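Local coordinates for Pli0006 protein (Listeria innocua, PDB 3OP9) that probably binds DNA as a transcriptional regulator, through a helix-turn-helix domain of the XRE/Cro type, at residues 14-17 against 18-22; 21-24 against 25-29; 37-40 against 41-45; 88-91 against 92-95. One frame throughout, in Å; residues are numbered along the deposited sequence. Where two conformers were deposited one is given.

Contact 1: 14-17 against 18-22; sequences LSRL and KKEHG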
loop_
_atom_site.group_PDB
_atom_site.type_symbol
_atom_site.label_atom_id
_atom_site.label_comp_id
_atom_site.label_asym_id
_atom_site.label_seq_id
_atom_site.Cartn_x
_atom_site.Cartn_y
_atom_site.Cartn_z
ATOM N N LEU A 14 2.121 4.402 20.631
ATOM C CA LEU A 14 3.337 5.048 21.067
ATOM C C LEU A 14 3.854 4.280 22.296
ATOM O O LEU A 14 5.051 4.084 22.460
ATOM C CB LEU A 14 3.082 6.524 21.400
ATOM C CG LEU A 14 4.375 7.276 21.743
ATOM C CD1 LEU A 14 5.324 7.274 20.546
ATOM C CD2 LEU A 14 4.077 8.685 22.165
ATOM N N SER A 15 2.935 3.824 23.152
ATOM C CA SER A 15 3.320 3.092 24.352
ATOM C C SER A 15 4.030 1.781 23.972
ATOM O O SER A 15 5.028 1.403 24.581
ATOM C CB SER A 15 2.098 2.832 25.247
ATOM O OG SER A 15 1.557 4.059 25.763
ATOM N N ARG A 16 3.533 1.100 22.944
ATOM C CA ARG A 16 4.144 -0.152 22.528
ATOM C C ARG A 16 5.501 0.068 21.845
ATOM O O ARG A 16 6.406 -0.751 22.000
ATOM C CB ARG A 16 3.243 -0.938 21.585
ATOM C CG ARG A 16 3.874 -2.306 21.295
ATOM C CD ARG A 16 3.017 -3.189 20.484
ATOM N NE ARG A 16 1.792 -3.593 21.161
ATOM C CZ ARG A 16 1.689 -4.618 22.011
ATOM N NH1 ARG A 16 2.749 -5.343 22.350
ATOM N NH2 ARG A 16 0.508 -4.904 22.531
ATOM N N LEU A 17 5.627 1.153 21.089
ATOM C CA LEU A 17 6.895 1.512 20.454
ATOM C C LEU A 17 7.935 1.798 21.526
ATOM O O LEU A 17 9.065 1.324 21.452
ATOM C CB LEU A 17 6.706 2.747 19.544
ATOM C CG LEU A 17 6.028 2.444 18.212
ATOM C CD1 LEU A 17 5.603 3.738 17.523
ATOM C CD2 LEU A 17 6.948 1.601 17.300
ATOM N N LYS A 18 7.538 2.558 22.538
ATOM C CA LYS A 18 8.421 2.887 23.643
ATOM C C LYS A 18 8.923 1.620 24.321
ATOM O O LYS A 18 10.119 1.484 24.638
ATOM C CB LYS A 18 7.677 3.761 24.650
ATOM C CG LYS A 18 8.502 4.178 25.858
ATOM C CD LYS A 18 7.632 4.317 27.093
ATOM C CE LYS A 18 8.443 4.741 28.314
ATOM N NZ LYS A 18 7.569 5.180 29.444
ATOM N N LYS A 19 8.008 0.680 24.525
ATOM C CA LYS A 19 8.335 -0.568 25.205
ATOM C C LYS A 19 9.264 -1.407 24.341
ATOM O O LYS A 19 10.307 -1.854 24.789
ATOM C CB LYS A 19 7.059 -1.372 25.503
ATOM C CG LYS A 19 7.345 -2.809 26.006
ATOM C CD LYS A 19 6.072 -3.602 26.313
ATOM C CE LYS A 19 5.358 -4.095 25.047
ATOM N NZ LYS A 19 6.105 -5.167 24.316
ATOM N N GLU A 20 8.885 -1.615 23.088
ATOM C CA GLU A 20 9.632 -2.504 22.215
ATOM C C GLU A 20 10.995 -1.949 21.854
ATOM O O GLU A 20 11.886 -2.707 21.502
ATOM C CB GLU A 20 8.843 -2.791 20.951
ATOM C CG GLU A 20 7.616 -3.626 21.233
ATOM C CD GLU A 20 7.185 -4.461 20.048
ATOM O OE1 GLU A 20 7.817 -4.341 18.973
ATOM O OE2 GLU A 20 6.223 -5.249 20.203
ATOM N N HIS A 21 11.160 -0.632 21.940
ATOM C CA HIS A 21 12.439 -0.021 21.598
ATOM C C HIS A 21 13.300 0.257 22.818
ATOM O O HIS A 21 14.427 0.707 22.677
ATOM C CB HIS A 21 12.222 1.270 20.809
ATOM C CG HIS A 21 11.833 1.037 19.383
ATOM N ND1 HIS A 21 12.738 1.086 18.346
ATOM C CD2 HIS A 21 10.631 0.746 18.822
ATOM C CE1 HIS A 21 12.115 0.835 17.207
ATOM N NE2 HIS A 21 10.833 0.650 17.467
ATOM N N GLY A 22 12.760 -0.004 24.001
ATOM C CA GLY A 22 13.456 0.241 25.246
ATOM C C GLY A 22 13.734 1.706 25.487
ATOM O O GLY A 22 14.733 2.050 26.120
#

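Contact 2: 21-24 against 25-29; sequences HGLK and NHQIA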
loop_
_atom_site.group_PDB
_atom_site.type_symbol
_atom_site.label_atom_id
_atom_site.label_comp_id
_atom_site.label_asym_id
_atom_site.label_seq_id
_atom_site.Cartn_x
_atom_site.Cartn_y
_atom_site.Cartn_z
ATOM N N HIS A 21 11.160 -0.632 21.940
ATOM C CA HIS A 21 12.439 -0.021 21.598
ATOM C C HIS A 21 13.300 0.257 22.818
ATOM O O HIS A 21 14.427 0.707 22.677
ATOM C CB HIS A 21 12.222 1.270 20.809
ATOM C CG HIS A 21 11.833 1.037 19.383
ATOM N ND1 HIS A 21 12.738 1.086 18.346
ATOM C CD2 HIS A 21 10.631 0.746 18.822
ATOM C CE1 HIS A 21 12.115 0.835 17.207
ATOM N NE2 HIS A 21 10.833 0.650 17.467
ATOM N N GLY A 22 12.760 -0.004 24.001
ATOM C CA GLY A 22 13.456 0.241 25.246
ATOM C C GLY A 22 13.734 1.706 25.487
ATOM O O GLY A 22 14.733 2.050 26.120
ATOM N N LEU A 23 12.858 2.575 24.987
ATOM C CA LEU A 23 13.018 4.009 25.165
ATOM C C LEU A 23 12.461 4.512 26.490
ATOM O O LEU A 23 11.549 3.917 27.089
ATOM C CB LEU A 23 12.331 4.757 24.027
ATOM C CG LEU A 23 12.950 4.494 22.658
ATOM C CD1 LEU A 23 11.992 4.939 21.540
ATOM C CD2 LEU A 23 14.321 5.211 22.563
ATOM N N LYS A 24 13.027 5.625 26.941
ATOM C CA LYS A 24 12.544 6.326 28.112
ATOM C C LYS A 24 11.833 7.560 27.595
ATOM O O LYS A 24 12.195 8.078 26.544
ATOM C CB LYS A 24 13.713 6.742 29.001
ATOM C CG LYS A 24 14.663 5.612 29.361
ATOM C CD LYS A 24 14.314 4.992 30.703
ATOM C CE LYS A 24 15.550 4.440 31.390
ATOM N NZ LYS A 24 15.418 4.471 32.871
ATOM N N ASN A 25 10.836 8.031 28.329
ATOM C CA ASN A 25 10.084 9.213 27.915
ATOM C C ASN A 25 10.978 10.414 27.599
ATOM O O ASN A 25 10.690 11.158 26.666
ATOM C CB ASN A 25 9.058 9.614 28.977
ATOM C CG ASN A 25 7.895 8.664 29.045
ATOM O OD1 ASN A 25 7.748 7.782 28.203
ATOM N ND2 ASN A 25 7.045 8.851 30.032
ATOM N N HIS A 26 12.038 10.624 28.370
ATOM C CA HIS A 26 12.890 11.801 28.150
ATOM C C HIS A 26 13.646 11.730 26.808
ATOM O O HIS A 26 13.963 12.770 26.229
ATOM C CB HIS A 26 13.875 12.041 29.316
ATOM C CG HIS A 26 15.076 11.147 29.292
ATOM N ND1 HIS A 26 15.198 10.037 30.105
ATOM C CD2 HIS A 26 16.209 11.195 28.554
ATOM C CE1 HIS A 26 16.347 9.435 29.857
ATOM N NE2 HIS A 26 16.978 10.114 28.915
ATOM N N GLN A 27 13.915 10.518 26.321
ATOM C CA GLN A 27 14.545 10.321 25.015
ATOM C C GLN A 27 13.587 10.713 23.888
ATOM O O GLN A 27 13.974 11.375 22.911
ATOM C CB GLN A 27 14.976 8.866 24.851
ATOM C CG GLN A 27 16.100 8.479 25.818
ATOM C CD GLN A 27 16.528 7.033 25.692
ATOM O OE1 GLN A 27 15.722 6.128 25.844
ATOM N NE2 GLN A 27 17.819 6.811 25.422
ATOM N N ILE A 28 12.327 10.319 24.024
ATOM C CA ILE A 28 11.331 10.730 23.051
ATOM C C ILE A 28 11.125 12.237 23.154
ATOM O O ILE A 28 10.953 12.908 22.132
ATOM C CB ILE A 28 10.009 9.970 23.252
ATOM C CG1 ILE A 28 10.250 8.477 23.000
ATOM C CG2 ILE A 28 8.905 10.525 22.345
ATOM C CD1 ILE A 28 9.147 7.565 23.538
ATOM N N ALA A 29 11.151 12.772 24.380
ATOM C CA ALA A 29 10.931 14.205 24.573
ATOM C C ALA A 29 12.028 14.969 23.847
ATOM O O ALA A 29 11.774 15.991 23.203
ATOM C CB ALA A 29 10.930 14.573 26.068
#

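Contact 3: 37-40 against 41-45; sequences RTVA and YYMSG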
loop_
_atom_site.group_PDB
_atom_site.type_symbol
_atom_site.label_atom_id
_atom_site.label_comp_id
_atom_site.label_asym_id
_atom_site.label_seq_id
_atom_site.Cartn_x
_atom_site.Cartn_y
_atom_site.Cartn_z
ATOM N N ARG A 37 7.102 15.430 30.539
ATOM C CA ARG A 37 5.720 15.358 30.999
ATOM C C ARG A 37 4.759 15.281 29.827
ATOM O O ARG A 37 3.761 14.572 29.879
ATOM C CB ARG A 37 5.390 16.591 31.852
ATOM C CG ARG A 37 3.955 16.683 32.315
ATOM C CD ARG A 37 3.783 17.942 33.152
ATOM N NE ARG A 37 4.602 17.884 34.353
ATOM C CZ ARG A 37 4.763 18.890 35.197
ATOM N NH1 ARG A 37 4.164 20.047 34.959
ATOM N NH2 ARG A 37 5.526 18.738 36.276
ATOM N N THR A 38 5.049 16.019 28.769
ATOM C CA THR A 38 4.159 16.050 27.622
ATOM C C THR A 38 4.128 14.685 26.959
ATOM O O THR A 38 3.083 14.244 26.501
ATOM C CB THR A 38 4.592 17.106 26.594
ATOM O OG1 THR A 38 4.394 18.408 27.160
ATOM C CG2 THR A 38 3.765 17.002 25.345
ATOM N N VAL A 39 5.274 14.022 26.909
ATOM C CA VAL A 39 5.341 12.671 26.335
ATOM C C VAL A 39 4.539 11.677 27.193
ATOM O O VAL A 39 3.874 10.782 26.674
ATOM C CB VAL A 39 6.789 12.238 26.211
ATOM C CG1 VAL A 39 6.878 10.702 25.944
ATOM C CG2 VAL A 39 7.476 13.049 25.117
ATOM N N ALA A 40 4.594 11.847 28.510
ATOM C CA ALA A 40 3.769 11.049 29.412
ATOM C C ALA A 40 2.309 11.211 29.047
ATOM O O ALA A 40 1.556 10.234 29.019
ATOM C CB ALA A 40 3.997 11.458 30.890
ATOM N N TYR A 41 1.889 12.441 28.774
ATOM C CA TYR A 41 0.497 12.662 28.401
ATOM C C TYR A 41 0.152 12.100 27.016
ATOM O O TYR A 41 -0.973 11.701 26.803
ATOM C CB TYR A 41 0.140 14.128 28.445
ATOM C CG TYR A 41 0.296 14.741 29.832
ATOM C CD1 TYR A 41 0.107 13.982 30.998
ATOM C CD2 TYR A 41 0.633 16.065 29.967
ATOM C CE1 TYR A 41 0.258 14.567 32.271
ATOM C CE2 TYR A 41 0.781 16.668 31.232
ATOM C CZ TYR A 41 0.595 15.913 32.368
ATOM O OH TYR A 41 0.755 16.525 33.593
ATOM N N TYR A 42 1.097 12.090 26.079
ATOM C CA TYR A 42 0.864 11.391 24.805
ATOM C C TYR A 42 0.520 9.942 25.042
ATOM O O TYR A 42 -0.385 9.396 24.396
ATOM C CB TYR A 42 2.106 11.387 23.922
ATOM C CG TYR A 42 2.484 12.702 23.303
ATOM C CD1 TYR A 42 1.592 13.767 23.242
ATOM C CD2 TYR A 42 3.752 12.877 22.784
ATOM C CE1 TYR A 42 1.979 14.991 22.662
ATOM C CE2 TYR A 42 4.140 14.069 22.218
ATOM C CZ TYR A 42 3.260 15.121 22.154
ATOM O OH TYR A 42 3.707 16.290 21.560
HETATM N N MSE A 43 1.282 9.314 25.939
HETATM C CA MSE A 43 1.195 7.868 26.182
HETATM C C MSE A 43 -0.103 7.490 26.870
HETATM O O MSE A 43 -0.612 6.397 26.672
HETATM C CB MSE A 43 2.361 7.376 27.048
HETATM C CG MSE A 43 3.747 7.680 26.504
HETATM SE SE MSE A 43 4.485 6.355 25.253
HETATM C CE MSE A 43 6.014 7.420 24.660
ATOM N N SER A 44 -0.632 8.392 27.686
ATOM C CA SER A 44 -1.820 8.111 28.464
ATOM C C SER A 44 -3.040 8.551 27.683
ATOM O O SER A 44 -4.173 8.310 28.100
ATOM C CB SER A 44 -1.761 8.834 29.804
ATOM O OG SER A 44 -1.784 10.223 29.595
ATOM N N GLY A 45 -2.795 9.213 26.556
ATOM C CA GLY A 45 -3.855 9.714 25.696
ATOM C C GLY A 45 -4.485 11.019 26.173
ATOM O O GLY A 45 -5.509 11.452 25.654
#

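Contact 4: 88-91 against 92-95; sequences LSLN and LRSE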
loop_
_atom_site.group_PDB
_atom_site.type_symbol
_atom_site.label_atom_id
_atom_site.label_comp_id
_atom_site.label_asym_id
_atom_site.label_seq_id
_atom_site.Cartn_x
_atom_site.Cartn_y
_atom_site.Cartn_z
ATOM N N LEU A 88 -1.338 3.846 -11.463
ATOM C CA LEU A 88 -0.461 2.796 -10.924
ATOM C C LEU A 88 0.767 2.563 -11.811
ATOM O O LEU A 88 1.876 2.353 -11.309
ATOM C CB LEU A 88 -1.255 1.490 -10.761
ATOM C CG LEU A 88 -0.414 0.237 -10.385
ATOM C CD1 LEU A 88 0.109 0.410 -8.982
ATOM C CD2 LEU A 88 -1.189 -1.130 -10.539
ATOM N N SER A 89 0.566 2.612 -13.125
ATOM C CA SER A 89 1.642 2.404 -14.096
ATOM C C SER A 89 2.749 3.449 -13.993
ATOM O O SER A 89 3.849 3.207 -14.457
ATOM C CB SER A 89 1.086 2.395 -15.537
ATOM O OG SER A 89 0.913 3.727 -16.012
ATOM N N LEU A 90 2.471 4.616 -13.397
ATOM C CA LEU A 90 3.527 5.628 -13.267
ATOM C C LEU A 90 4.643 5.140 -12.353
ATOM O O LEU A 90 5.772 5.625 -12.419
ATOM C CB LEU A 90 2.963 6.955 -12.764
ATOM C CG LEU A 90 1.961 7.601 -13.756
ATOM C CD1 LEU A 90 1.490 8.947 -13.179
ATOM C CD2 LEU A 90 2.560 7.836 -15.171
ATOM N N ASN A 91 4.339 4.151 -11.513
ATOM C CA ASN A 91 5.351 3.624 -10.601
ATOM C C ASN A 91 6.435 2.830 -11.307
ATOM O O ASN A 91 7.486 2.555 -10.735
ATOM C CB ASN A 91 4.680 2.807 -9.494
ATOM C CG ASN A 91 3.916 3.688 -8.540
ATOM O OD1 ASN A 91 4.508 4.489 -7.824
ATOM N ND2 ASN A 91 2.605 3.584 -8.551
ATOM N N LEU A 92 6.183 2.472 -12.559
ATOM C CA LEU A 92 7.200 1.828 -13.381
ATOM C C LEU A 92 8.238 2.787 -13.975
ATOM O O LEU A 92 9.307 2.341 -14.421
ATOM C CB LEU A 92 6.540 1.108 -14.563
ATOM C CG LEU A 92 6.011 -0.316 -14.357
ATOM C CD1 LEU A 92 5.139 -0.432 -13.134
ATOM C CD2 LEU A 92 5.239 -0.710 -15.596
ATOM N N ARG A 93 7.940 4.082 -13.977
ATOM C CA ARG A 93 8.769 5.046 -14.702
ATOM C C ARG A 93 10.013 5.417 -13.922
ATOM O O ARG A 93 9.991 5.427 -12.702
ATOM C CB ARG A 93 7.977 6.321 -14.968
ATOM C CG ARG A 93 6.666 6.054 -15.647
ATOM C CD ARG A 93 6.886 5.594 -17.061
ATOM N NE ARG A 93 6.225 6.506 -17.977
ATOM C CZ ARG A 93 4.903 6.582 -18.103
ATOM N NH1 ARG A 93 4.125 5.787 -17.372
ATOM N NH2 ARG A 93 4.362 7.447 -18.951
ATOM N N SER A 94 11.074 5.798 -14.635
ATOM C CA SER A 94 12.298 6.219 -13.977
ATOM C C SER A 94 12.031 7.560 -13.350
ATOM O O SER A 94 11.116 8.267 -13.756
ATOM C CB SER A 94 13.419 6.377 -14.998
ATOM O OG SER A 94 13.130 7.445 -15.866
ATOM N N GLU A 95 12.858 7.939 -12.390
ATOM C CA GLU A 95 12.700 9.231 -11.761
ATOM C C GLU A 95 12.878 10.363 -12.774
ATOM O O GLU A 95 12.249 11.418 -12.670
ATOM C CB GLU A 95 13.750 9.354 -10.652
ATOM C CG GLU A 95 13.994 10.762 -10.251
ATOM C CD GLU A 95 14.827 10.895 -8.994
ATOM O OE1 GLU A 95 14.882 9.920 -8.195
ATOM O OE2 GLU A 95 15.389 11.997 -8.809
HETATM O O HOH W 1 7.928 6.259 -10.665
#

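Contact 1: 14-17 against 18-22
Four successive bonds from each residue to the one four places on, Leu14 O to Lys18 N through Leu17 O to His21 N, carry the last turns of helix 10-21; the last of them, 2.9 Å between His21 N and Leu17 O, is also the most bent, with an N-H...O angle of 139°. His21 lies alongside Leu17, with the edge of its ring at Leu17 O, which is 3.1 Å from His21 CD2 and near the ring plane. Beyond this, Leu17 CD2 touches His21 NE2 at 4.0 Å. Arg16 swings its CG anti to the backbone N (chi1 -174°), which carries its methylenes past Glu20: Arg16 CD is 3.8 Å from Glu20 OE2, while the guanidinium and carboxylate planes stand 83° apart. Their opposite charges are near, Arg16 NH1 4.1 Å from Glu20 OE2, but beyond a salt bridge. Arg16 pairs instead with Glu109 of a third subunit, and Glu20 OE1 accepts a hydrogen bond from Ser94 N of a second, so both are turned to the assembly. Gly22, with positive phi, sends its N-H to Lys19 O, and Leu23 N probably bonds to Lys18 O, the two bonds of the Schellman motif that commonly terminates an alpha-helix.

Contact 2: 21-24 against 25-29
Gln27 reaches back to Lys24, the N-cap residue of helix 25-32, in the turn after helix 10-21 of the helix-turn-helix domain. The N3 side chain bonds to the N-cap backbone N, as in half of a capping box; the reciprocal bond is absent because Lys24 has no acceptor side chain. Gln27 CB lies 3.3 Å from Lys24 O, the carbonyl that also takes a hydrogen bond from Gln27 N. CG then turns beside the backbone N (chi1 -67°), and the extended chain brings CD to 4.0 Å from Lys24 N. At the tip, OE1 receives the Lys24 N-H over 3.0 Å, in the plane of the amide carbonyl and on a lone pair. The same oxygen lies against Leu23, 3.7 Å from Leu23 CD2.

Lys24 O faces the helix start, and a weak bond from Ile28 N adds to that of Gln27 N. The lysine side chain itself is poorly ordered, though its CB rests near the His26 ring, which approaches obliquely. Asn25 OD1 accepts a hydrogen bond from Lys18 NZ of helix 10-21, so the turn is tied to the preceding helix. On the inner side, where Ile28 meets Met43 of helix 36-44, Leu23 CD1 lies 4.2 Å from Ile28 CG1.

Contact 3: 37-40 against 41-45
Met43 and Tyr42 pack back against Val39 and Thr38 on the inward side of helix 36-44, while Arg37, Tyr41 and Ser44 line its more exposed side. On the inner side Val39 and Met43, here selenomethionine, point the same way; Val39 CG1 anti to the backbone N (chi1 166°) turns this branch to the Met43 terminal methyl, with CG1 and CE 3.6 Å apart in one of the two Met43 conformers. The Tyr42 ring sits over its own turn: Thr38 O lies 3.5 Å above one face, offset to the rim, and Thr38 CG2 makes an off-centre CH-pi contact 4.1 Å from the ring centroid. Thr38 O also accepts the Tyr42 N-H.

Whereas Val39 and Tyr42 are buried, Arg37 and Ser44 are exposed. There the Arg37 methylenes lie against Tyr41, CG 3.4 Å from Tyr41 CE2 and CD 3.4 Å from Tyr41 OH, and the guanidinium plane is turned 46° from the ring. Arg37 O lies over a face of that ring. Ser44 OG bonds to Glu46 just past the helix, and Gly45 leaves helical geometry with positive phi. Helix 36-44 is probably the recognition helix, as the second helix of the motif normally is. Its inner side leans on both preceding helices: Tyr42 and Met43 touch Leu14 of helix 10-21, while Val39 touches Ala29 and Tyr42 touches Leu32 of helix 25-32.

Contact 4: 88-91 against 92-95
A run of 3-10-type turns leads from helix 81-89 into the loop before helix 95-111, with Leu92 and Arg93 folded back on Ser89 and Leu90. Backbone bonds connect each residue with the one three places on: Asn91 N to Leu88 O, Leu92 N to Ser89 O and Arg93 N to Leu90 O, each 3.1 Å long. Leu88 O is gripped twice by one residue, because Asn91 ND2 joins Asn91 N on the same face of its plane; Asn91 CG sits beside the backbone N (chi1 -70°), which puts ND2 next to Asn91 N at Leu88 O.

In one of its two conformers, the Arg93 side chain bends at chi2 and chi3 and crosses Leu90, leaving Arg93 NH1 3.4 Å from Leu90 CD2. Ser89 O then lies near the guanidinium plane at its edge, 3.9 Å from Arg93 NH1, too far for a bond. In this conformer Arg93 NH2 has a salt bridge to Glu109 of a fourth subunit, so the arginine ties this turn to the assembly. Leu92 CB rests 3.4 Å from Ser89 O, while Ser94 caps helix 95-111 with its OG on Glu97 N. A water bridges Leu90 O, at 2.9 Å from its oxygen, and Arg93 O, at 3.0 Å, donating to both.

Contacts 1, 2 and 3 lie in one helix-turn-helix domain, their centres 8 to 13 Å apart. Contact 2 takes over from contact 1 at His21 and Gly22, and Lys18 CG of contact 1 packs 4.2 Å from Ile28 CD1 of contact 2 across the join. Contact 3 packs against both, with Val39 CG2 3.7 Å from Ala29 CA of contact 2. Contact 4 is remote, its centre 36 to 41 Å from the other three and on the opposite side of the chain's centre. Within the tetramer, however, residues 92-95 of one subunit meet residues 14-22 of another, which couples the presumed DNA-binding domain to the C-terminal helices.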